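Lipoprotein (Burkholderia cenocepacia, PDB 4QHQ) binds methionine and, as an NlpA-family lipoprotein, probably delivers it to an ABC transporter as the extracytoplasmic substrate-binding component. Local coordinates at residues 51-56 and 200-205; 103-108 and 170-175. One frame throughout, in Å; residues are numbered along the deposited sequence.

Interaction 1: residues 51-56 and 200-205; sequences DANSFQ and LIAVRA. With MET (methionine), chain B.
The backbone oxygen of Leu200 is gripped by two waters, which tie strand 199-204 to strand 52-57 where this antiparallel pair of the six-stranded sheet reaches the methionine pocket. One water, 2.8 Å from Leu200 O, also donates to Asn53 OD1 and accepts from Phe55 N and Gln56 NE2, four bonds in all; the other joins the same oxygen to Ser54 OG, which has a further partner in Trp15. Behind them Asn53 and Ala202 form an antiparallel hydrogen-bonded pair, with Ala202 N 2.9 Å from Asn53 O and Asn53 N 3.0 Å from Ala202 O. Asn53 CG stands between its backbone N and carbonyl carbon (chi1 66°), bringing OD1 to 3.3 Å from Ala202 CB, while ND2 bonds Asn42. Gln56 NE2 touches the same methyl, and Gln56 OE1 is hydrogen-bonded to Asn42 as well. At the far end Arg204 meets Asp51 in a long salt bridge; each is held more firmly elsewhere, Asp51 OD2 by Lys3 N and Arg204 NH1 by Leu50 O, and Arg204 NH2 also pairs with Asp207. On the pocket side, the methionine methyl CE lies 3.9 Å from Phe55 CD2 and 3.8 Å from Gln56 CB.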
ATOM      1  N   ASP A  51      13.987   5.250 -13.099  1.00 15.91           N
ATOM      2  CA  ASP A  51      13.280   6.352 -13.738  1.00 13.39           C
ATOM      3  C   ASP A  51      11.871   6.606 -13.181  1.00 14.53           C
ATOM      4  O   ASP A  51      11.348   7.716 -13.283  1.00 14.70           O
ATOM      5  CB  ASP A  51      13.220   6.102 -15.234  1.00 16.41           C
ATOM      6  CG  ASP A  51      14.597   5.942 -15.821  1.00 19.01           C
ATOM      7  OD1 ASP A  51      15.360   6.930 -15.770  1.00 23.57           O
ATOM      8  OD2 ASP A  51      14.938   4.835 -16.295  1.00 21.56           O
ATOM      9  N   ALA A  52      11.251   5.577 -12.613  1.00 15.05           N
ATOM     10  CA  ALA A  52       9.942   5.721 -12.014  1.00 14.18           C
ATOM     11  C   ALA A  52       9.775   4.615 -10.989  1.00 11.79           C
ATOM     12  O   ALA A  52      10.517   3.629 -10.996  1.00 13.34           O
ATOM     13  CB  ALA A  52       8.850   5.621 -13.073  1.00 15.31           C
ATOM     14  N   ASN A  53       8.804   4.774 -10.105  1.00  9.96           N
ATOM     15  CA  ASN A  53       8.393   3.646  -9.282  1.00 11.21           C
ATOM     16  C   ASN A  53       6.886   3.565  -9.189  1.00 12.50           C
ATOM     17  O   ASN A  53       6.184   4.510  -9.532  1.00 11.42           O
ATOM     18  CB  ASN A  53       9.106   3.608  -7.915  1.00 11.44           C
ATOM     19  CG  ASN A  53       8.746   4.769  -7.020  1.00  9.70           C
ATOM     20  OD1 ASN A  53       7.578   5.146  -6.913  1.00 12.09           O
ATOM     21  ND2 ASN A  53       9.731   5.309  -6.327  1.00  9.98           N
ATOM     22  N   SER A  54       6.397   2.412  -8.748  1.00 10.07           N
ATOM     23  CA  SER A  54       4.963   2.141  -8.739  1.00  8.89           C
ATOM     24  C   SER A  54       4.682   1.172  -7.612  1.00 10.28           C
ATOM     25  O   SER A  54       4.636  -0.045  -7.809  1.00 11.54           O
ATOM     26  CB  SER A  54       4.549   1.545 -10.091  1.00 13.96           C
ATOM     27  OG  SER A  54       3.157   1.268 -10.176  1.00 12.44           O
ATOM     28  N   PHE A  55       4.526   1.719  -6.409  1.00  7.90           N
ATOM     29  CA  PHE A  55       4.378   0.878  -5.229  1.00  8.17           C
ATOM     30  C   PHE A  55       3.656   1.556  -4.068  1.00  8.88           C
ATOM     31  O   PHE A  55       3.390   0.896  -3.083  1.00 10.79           O
ATOM     32  CB  PHE A  55       5.738   0.408  -4.729  1.00 11.07           C
ATOM     33  CG  PHE A  55       6.475   1.454  -3.950  1.00 10.88           C
ATOM     34  CD1 PHE A  55       7.061   2.537  -4.602  1.00  9.79           C
ATOM     35  CD2 PHE A  55       6.579   1.370  -2.574  1.00 10.26           C
ATOM     36  CE1 PHE A  55       7.731   3.513  -3.888  1.00 11.45           C
ATOM     37  CE2 PHE A  55       7.235   2.343  -1.845  1.00  8.72           C
ATOM     38  CZ  PHE A  55       7.825   3.411  -2.503  1.00 11.03           C
ATOM     39  N   GLN A  56       3.385   2.854  -4.152  1.00  8.45           N
ATOM     40  CA  GLN A  56       2.954   3.595  -2.967  1.00  9.01           C
ATOM     41  C   GLN A  56       1.712   4.429  -3.188  1.00  8.96           C
ATOM     42  O   GLN A  56       1.309   4.688  -4.315  1.00  8.81           O
ATOM     43  CB  GLN A  56       4.083   4.527  -2.518  1.00  8.26           C
ATOM     44  CG  GLN A  56       4.219   5.785  -3.371  1.00  9.43           C
ATOM     45  CD  GLN A  56       5.584   6.422  -3.244  1.00  9.80           C
ATOM     46  OE1 GLN A  56       6.022   6.770  -2.147  1.00 10.86           O
ATOM     47  NE2 GLN A  56       6.272   6.578  -4.381  1.00 10.25           N
ATOM     48  N   LEU A 200       0.090   4.986  -6.942  1.00  8.02           N
ATOM     49  CA  LEU A 200       0.482   5.930  -7.979  1.00  7.97           C
ATOM     50  C   LEU A 200       1.825   5.560  -8.601  1.00  9.33           C
ATOM     51  O   LEU A 200       2.629   4.798  -8.049  1.00 10.08           O
ATOM     52  CB  LEU A 200       0.516   7.347  -7.384  1.00 10.73           C
ATOM     53  CG  LEU A 200       1.440   7.602  -6.182  1.00 10.88           C
ATOM     54  CD1 LEU A 200       2.876   7.922  -6.580  1.00 12.58           C
ATOM     55  CD2 LEU A 200       0.943   8.704  -5.294  1.00 12.68           C
ATOM     56  N   ILE A 201       2.062   6.114  -9.780  1.00  9.47           N
ATOM     57  CA  ILE A 201       3.385   6.072 -10.391  1.00 11.11           C
ATOM     58  C   ILE A 201       4.119   7.360 -10.033  1.00 11.76           C
ATOM     59  O   ILE A 201       3.585   8.447 -10.220  1.00 12.10           O
ATOM     60  CB  ILE A 201       3.305   5.932 -11.921  1.00 11.36           C
ATOM     61  CG1 ILE A 201       2.681   4.583 -12.279  1.00 13.08           C
ATOM     62  CG2 ILE A 201       4.701   6.073 -12.554  1.00 12.48           C
ATOM     63  CD1 ILE A 201       2.331   4.445 -13.749  1.00 13.31           C
ATOM     64  N   ALA A 202       5.327   7.229  -9.489  1.00 10.70           N
ATOM     65  CA  ALA A 202       6.127   8.387  -9.096  1.00 10.97           C
ATOM     66  C   ALA A 202       7.319   8.550 -10.022  1.00 11.26           C
ATOM     67  O   ALA A 202       7.911   7.563 -10.472  1.00 11.56           O
ATOM     68  CB  ALA A 202       6.608   8.252  -7.657  1.00 12.27           C
ATOM     69  N   VAL A 203       7.668   9.805 -10.291  1.00 11.81           N
ATOM     70  CA  VAL A 203       8.858  10.138 -11.068  1.00 11.76           C
ATOM     71  C   VAL A 203       9.572  11.317 -10.423  1.00 12.39           C
ATOM     72  O   VAL A 203       9.015  12.001  -9.562  1.00 14.52           O
ATOM     73  CB  VAL A 203       8.514  10.516 -12.526  1.00 13.14           C
ATOM     74  CG1 VAL A 203       7.848   9.349 -13.235  1.00 13.15           C
ATOM     75  CG2 VAL A 203       7.648  11.776 -12.580  1.00 15.92           C
ATOM     76  N   ARG A 204      10.815  11.554 -10.816  1.00 12.52           N
ATOM     77  CA  ARG A 204      11.500  12.748 -10.337  1.00 16.40           C
ATOM     78  C   ARG A 204      10.780  13.985 -10.863  1.00 16.41           C
ATOM     79  O   ARG A 204      10.330  14.000 -12.010  1.00 15.65           O
ATOM     80  CB  ARG A 204      12.965  12.760 -10.776  1.00 16.89           C
ATOM     81  CG  ARG A 204      13.806  11.727 -10.047  1.00 18.08           C
ATOM     82  CD  ARG A 204      15.272  11.790 -10.487  1.00 16.80           C
ATOM     83  NE  ARG A 204      15.424  11.512 -11.916  1.00 23.98           N
ATOM     84  CZ  ARG A 204      15.506  10.285 -12.423  1.00 28.76           C
ATOM     85  NH1 ARG A 204      15.476   9.238 -11.617  1.00 22.14           N
ATOM     86  NH2 ARG A 204      15.621  10.101 -13.728  1.00 23.41           N
ATOM     87  N   ALA A 205      10.684  15.010 -10.018  1.00 15.31           N
ATOM     88  CA  ALA A 205      10.037  16.268 -10.374  1.00 16.47           C
ATOM     89  C   ALA A 205      10.572  16.827 -11.690  1.00 20.23           C
ATOM     90  O   ALA A 205       9.803  17.286 -12.532  1.00 21.33           O
ATOM     91  CB  ALA A 205      10.233  17.292  -9.271  1.00 18.25           C
TER
HETATM   92  N   MET B 301       0.153  -1.143  -2.228  1.00  8.79           N
HETATM   93  CA  MET B 301       0.186  -0.647  -0.851  1.00 10.21           C
HETATM   94  C   MET B 301      -1.205  -0.302  -0.368  1.00  9.31           C
HETATM   95  O   MET B 301      -1.978   0.262  -1.134  1.00 11.74           O
HETATM   96  CB  MET B 301       1.102   0.579  -0.774  1.00  8.69           C
HETATM   97  CG  MET B 301       1.252   1.162   0.644  1.00 10.33           C
HETATM   98  SD  MET B 301       2.291   2.640   0.670  1.00  8.99           S
HETATM   99  CE  MET B 301       3.898   1.956   0.255  1.00  9.85           C
HETATM  100  OXT MET B 301      -1.582  -0.605   0.777  1.00  9.38           O
HETATM  101  O   HOH W   1      12.226  10.314 -12.965  1.00 13.35           O
HETATM  102  O   HOH W   2      17.431   7.730 -14.139  1.00 26.09           O
HETATM  103  O   HOH W   3       4.951   4.620  -6.462  1.00  9.99           O
HETATM  104  O   HOH W   4       1.557   2.127  -8.245  1.00 10.68           O

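Interaction 2: residues 103-108 and 170-175; sequences AVPNDP and VINTNY. With MET (methionine), chain B.
A parallel strand pair inside the five-stranded sheet, 101-105 beside 168-171, carries this contact to the edge of the methionine site, where each strand gives way to a loop and then a helix. Val170 N donates to Ala103 O at 2.9 Å, with an N-H...O angle of 159°. Next to this bond the side chains of Val104 and Val170 lie side by side and point the same way, CG1 of the first 4.1 Å from CG2 of the second, and both pack against Ala114 of helix 108-120. Proline then takes the place of a strand amide: Pro105 has no N-H to offer, and its CD sits 3.4 Å from Val170 O, a buried carbonyl with no hydrogen-bond partner in the model. The Pro105 ring also bears on the side chain of Asn172, the two crossing at a slant. Asn172 swings CG anti to its carbonyl carbon (chi1 -67°), which places its amide beside the ligand carboxylate; the methionine is hydrogen-bonded to Arg113. Two residues on, Asn174 OD1 approaches methionine CA to 3.5 Å and is hydrogen-bonded to Tyr38. Both Asn172 and Asp107 stand at N-cap positions, but of the two only the Asp107 side chain caps a backbone N, at the start of helix 108-120. Ligand contacts from loops and helix starts at the C-terminal ends of parallel strands are characteristic of the periplasmic-binding-protein fold.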
ATOM      1  N   ALA A 103      -1.216  -6.638  15.526  1.00 16.08           N
ATOM      2  CA  ALA A 103      -0.031  -6.109  14.878  1.00 15.17           C
ATOM      3  C   ALA A 103      -0.460  -5.181  13.750  1.00 15.40           C
ATOM      4  O   ALA A 103      -1.430  -5.463  13.038  1.00 14.13           O
ATOM      5  CB  ALA A 103       0.837  -7.241  14.358  1.00 13.79           C
ATOM      6  N   VAL A 104       0.241  -4.055  13.637  1.00 13.49           N
ATOM      7  CA  VAL A 104       0.008  -3.088  12.564  1.00 13.27           C
ATOM      8  C   VAL A 104       1.348  -2.672  11.938  1.00 11.59           C
ATOM      9  O   VAL A 104       2.404  -2.864  12.554  1.00 12.51           O
ATOM     10  CB  VAL A 104      -0.738  -1.822  13.079  1.00 13.09           C
ATOM     11  CG1 VAL A 104      -2.108  -2.191  13.643  1.00 13.50           C
ATOM     12  CG2 VAL A 104       0.095  -1.071  14.102  1.00 12.96           C
ATOM     13  N   PRO A 105       1.315  -2.104  10.712  1.00 10.30           N
ATOM     14  CA  PRO A 105       2.552  -1.578  10.129  1.00 11.32           C
ATOM     15  C   PRO A 105       3.193  -0.486  10.986  1.00 14.21           C
ATOM     16  O   PRO A 105       2.517   0.155  11.792  1.00 15.12           O
ATOM     17  CB  PRO A 105       2.079  -0.979   8.801  1.00 10.15           C
ATOM     18  CG  PRO A 105       0.821  -1.735   8.452  1.00 11.15           C
ATOM     19  CD  PRO A 105       0.169  -1.927   9.802  1.00 10.05           C
ATOM     20  N   ASN A 106       4.497  -0.283  10.809  1.00 11.51           N
ATOM     21  CA  ASN A 106       5.237   0.674  11.630  1.00 13.58           C
ATOM     22  C   ASN A 106       5.774   1.909  10.903  1.00 12.66           C
ATOM     23  O   ASN A 106       6.521   2.692  11.491  1.00 16.72           O
ATOM     24  CB  ASN A 106       6.398  -0.013  12.371  1.00 15.09           C
ATOM     25  CG  ASN A 106       7.476  -0.528  11.443  1.00 15.26           C
ATOM     26  OD1 ASN A 106       7.423  -0.331  10.231  1.00 14.97           O
ATOM     27  ND2 ASN A 106       8.501  -1.151  12.024  1.00 18.45           N
ATOM     28  N   ASP A 107       5.408   2.074   9.642  1.00 13.51           N
ATOM     29  CA  ASP A 107       5.770   3.286   8.908  1.00 14.22           C
ATOM     30  C   ASP A 107       4.645   4.291   9.133  1.00 13.34           C
ATOM     31  O   ASP A 107       3.496   3.887   9.328  1.00 13.99           O
ATOM     32  CB  ASP A 107       5.966   2.993   7.422  1.00 13.23           C
ATOM     33  CG  ASP A 107       4.709   2.489   6.778  1.00 12.32           C
ATOM     34  OD1 ASP A 107       4.379   1.303   6.984  1.00 13.48           O
ATOM     35  OD2 ASP A 107       4.020   3.275   6.090  1.00 11.46           O
ATOM     36  N   PRO A 108       4.974   5.592   9.155  1.00 12.79           N
ATOM     37  CA  PRO A 108       4.018   6.603   9.622  1.00 12.88           C
ATOM     38  C   PRO A 108       2.657   6.557   8.936  1.00 13.72           C
ATOM     39  O   PRO A 108       1.637   6.531   9.623  1.00 13.76           O
ATOM     40  CB  PRO A 108       4.732   7.919   9.320  1.00 18.85           C
ATOM     41  CG  PRO A 108       6.177   7.575   9.503  1.00 17.30           C
ATOM     42  CD  PRO A 108       6.308   6.178   8.920  1.00 15.22           C
ATOM     43  N   VAL A 170      -3.354  -5.952  10.871  1.00 10.76           N
ATOM     44  CA  VAL A 170      -3.772  -5.129   9.740  1.00  9.43           C
ATOM     45  C   VAL A 170      -2.636  -5.193   8.722  1.00 11.08           C
ATOM     46  O   VAL A 170      -1.496  -4.822   9.035  1.00 11.94           O
ATOM     47  CB  VAL A 170      -4.031  -3.679  10.158  1.00 10.58           C
ATOM     48  CG1 VAL A 170      -4.469  -2.861   8.933  1.00 12.49           C
ATOM     49  CG2 VAL A 170      -5.081  -3.617  11.261  1.00 15.58           C
ATOM     50  N   ILE A 171      -2.930  -5.697   7.526  1.00  8.31           N
ATOM     51  CA  ILE A 171      -1.884  -6.029   6.552  1.00  8.19           C
ATOM     52  C   ILE A 171      -2.179  -5.422   5.194  1.00  7.94           C
ATOM     53  O   ILE A 171      -3.275  -5.593   4.658  1.00  8.20           O
ATOM     54  CB  ILE A 171      -1.737  -7.560   6.374  1.00  9.63           C
ATOM     55  CG1 ILE A 171      -1.555  -8.256   7.728  1.00 10.88           C
ATOM     56  CG2 ILE A 171      -0.568  -7.910   5.445  1.00 11.07           C
ATOM     57  CD1 ILE A 171      -1.365  -9.765   7.610  1.00 13.27           C
ATOM     58  N   ASN A 172      -1.209  -4.677   4.669  1.00  9.50           N
ATOM     59  CA  ASN A 172      -1.306  -4.125   3.313  1.00  6.58           C
ATOM     60  C   ASN A 172      -1.614  -5.197   2.286  1.00  7.23           C
ATOM     61  O   ASN A 172      -1.067  -6.292   2.317  1.00  8.88           O
ATOM     62  CB  ASN A 172      -0.024  -3.392   2.918  1.00  9.08           C
ATOM     63  CG  ASN A 172       0.207  -2.133   3.723  1.00 10.41           C
ATOM     64  OD1 ASN A 172      -0.226  -1.029   3.337  1.00 12.72           O
ATOM     65  ND2 ASN A 172       0.898  -2.280   4.833  1.00  8.20           N
ATOM     66  N   THR A 173      -2.496  -4.864   1.359  1.00 10.33           N
ATOM     67  CA  THR A 173      -2.991  -5.844   0.410  1.00 10.39           C
ATOM     68  C   THR A 173      -1.893  -6.502  -0.444  1.00  8.56           C
ATOM     69  O   THR A 173      -1.960  -7.695  -0.698  1.00 10.87           O
ATOM     70  CB  THR A 173      -4.131  -5.243  -0.420  1.00  9.87           C
ATOM     71  OG1 THR A 173      -5.283  -5.111   0.427  1.00 12.31           O
ATOM     72  CG2 THR A 173      -4.466  -6.104  -1.615  1.00 12.26           C
ATOM     73  N   ASN A 174      -0.864  -5.753  -0.851  1.00  9.45           N
ATOM     74  CA  ASN A 174       0.201  -6.370  -1.659  1.00  8.73           C
ATOM     75  C   ASN A 174       0.872  -7.523  -0.908  1.00  9.40           C
ATOM     76  O   ASN A 174       1.130  -8.578  -1.479  1.00 11.14           O
ATOM     77  CB  ASN A 174       1.224  -5.337  -2.148  1.00  9.95           C
ATOM     78  CG  ASN A 174       1.981  -4.683  -1.025  1.00  8.61           C
ATOM     79  OD1 ASN A 174       1.445  -3.832  -0.311  1.00 11.29           O
ATOM     80  ND2 ASN A 174       3.229  -5.089  -0.842  1.00  9.69           N
ATOM     81  N   TYR A 175       1.120  -7.317   0.382  1.00 10.27           N
ATOM     82  CA  TYR A 175       1.734  -8.353   1.202  1.00 10.29           C
ATOM     83  C   TYR A 175       0.752  -9.483   1.531  1.00 11.64           C
ATOM     84  O   TYR A 175       1.143 -10.651   1.571  1.00 12.73           O
ATOM     85  CB  TYR A 175       2.303  -7.757   2.490  1.00  9.25           C
ATOM     86  CG  TYR A 175       3.474  -6.820   2.248  1.00  8.47           C
ATOM     87  CD1 TYR A 175       4.569  -7.222   1.483  1.00 10.89           C
ATOM     88  CD2 TYR A 175       3.490  -5.552   2.801  1.00 10.30           C
ATOM     89  CE1 TYR A 175       5.634  -6.368   1.274  1.00 12.98           C
ATOM     90  CE2 TYR A 175       4.548  -4.687   2.587  1.00 11.86           C
ATOM     91  CZ  TYR A 175       5.615  -5.110   1.836  1.00 11.41           C
ATOM     92  OH  TYR A 175       6.695  -4.274   1.614  1.00 13.19           O
TER
HETATM   93  N   MET B 301       0.153  -1.143  -2.228  1.00  8.79           N
HETATM   94  CA  MET B 301       0.186  -0.647  -0.851  1.00 10.21           C
HETATM   95  C   MET B 301      -1.205  -0.302  -0.368  1.00  9.31           C
HETATM   96  O   MET B 301      -1.978   0.262  -1.134  1.00 11.74           O
HETATM   97  CB  MET B 301       1.102   0.579  -0.774  1.00  8.69           C
HETATM   98  CG  MET B 301       1.252   1.162   0.644  1.00 10.33           C
HETATM   99  SD  MET B 301       2.291   2.640   0.670  1.00  8.99           S
HETATM  100  CE  MET B 301       3.898   1.956   0.255  1.00  9.85           C
HETATM  101  OXT MET B 301      -1.582  -0.605   0.777  1.00  9.38           O

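Interactions 1 and 2 sit in different sheets, the six-stranded and the five-stranded, with centres 20 Å apart and nearest atoms about 6 Å apart. They do not touch each other, yet both reach the bound methionine: residues 51-56 at its side-chain end, residues 170-175 at its carboxylate and alpha carbon. Along the chain interaction 2 is nested within the loop closed by interaction 1, so after strand 72-80 the polypeptide leaves the six-stranded sheet, builds the five-stranded one and returns at strand 199-204. Such chain exchange between two lobes is usual in periplasmic binding proteins, and a ligand held between the sheets is consistent with a closed, substrate-loaded form.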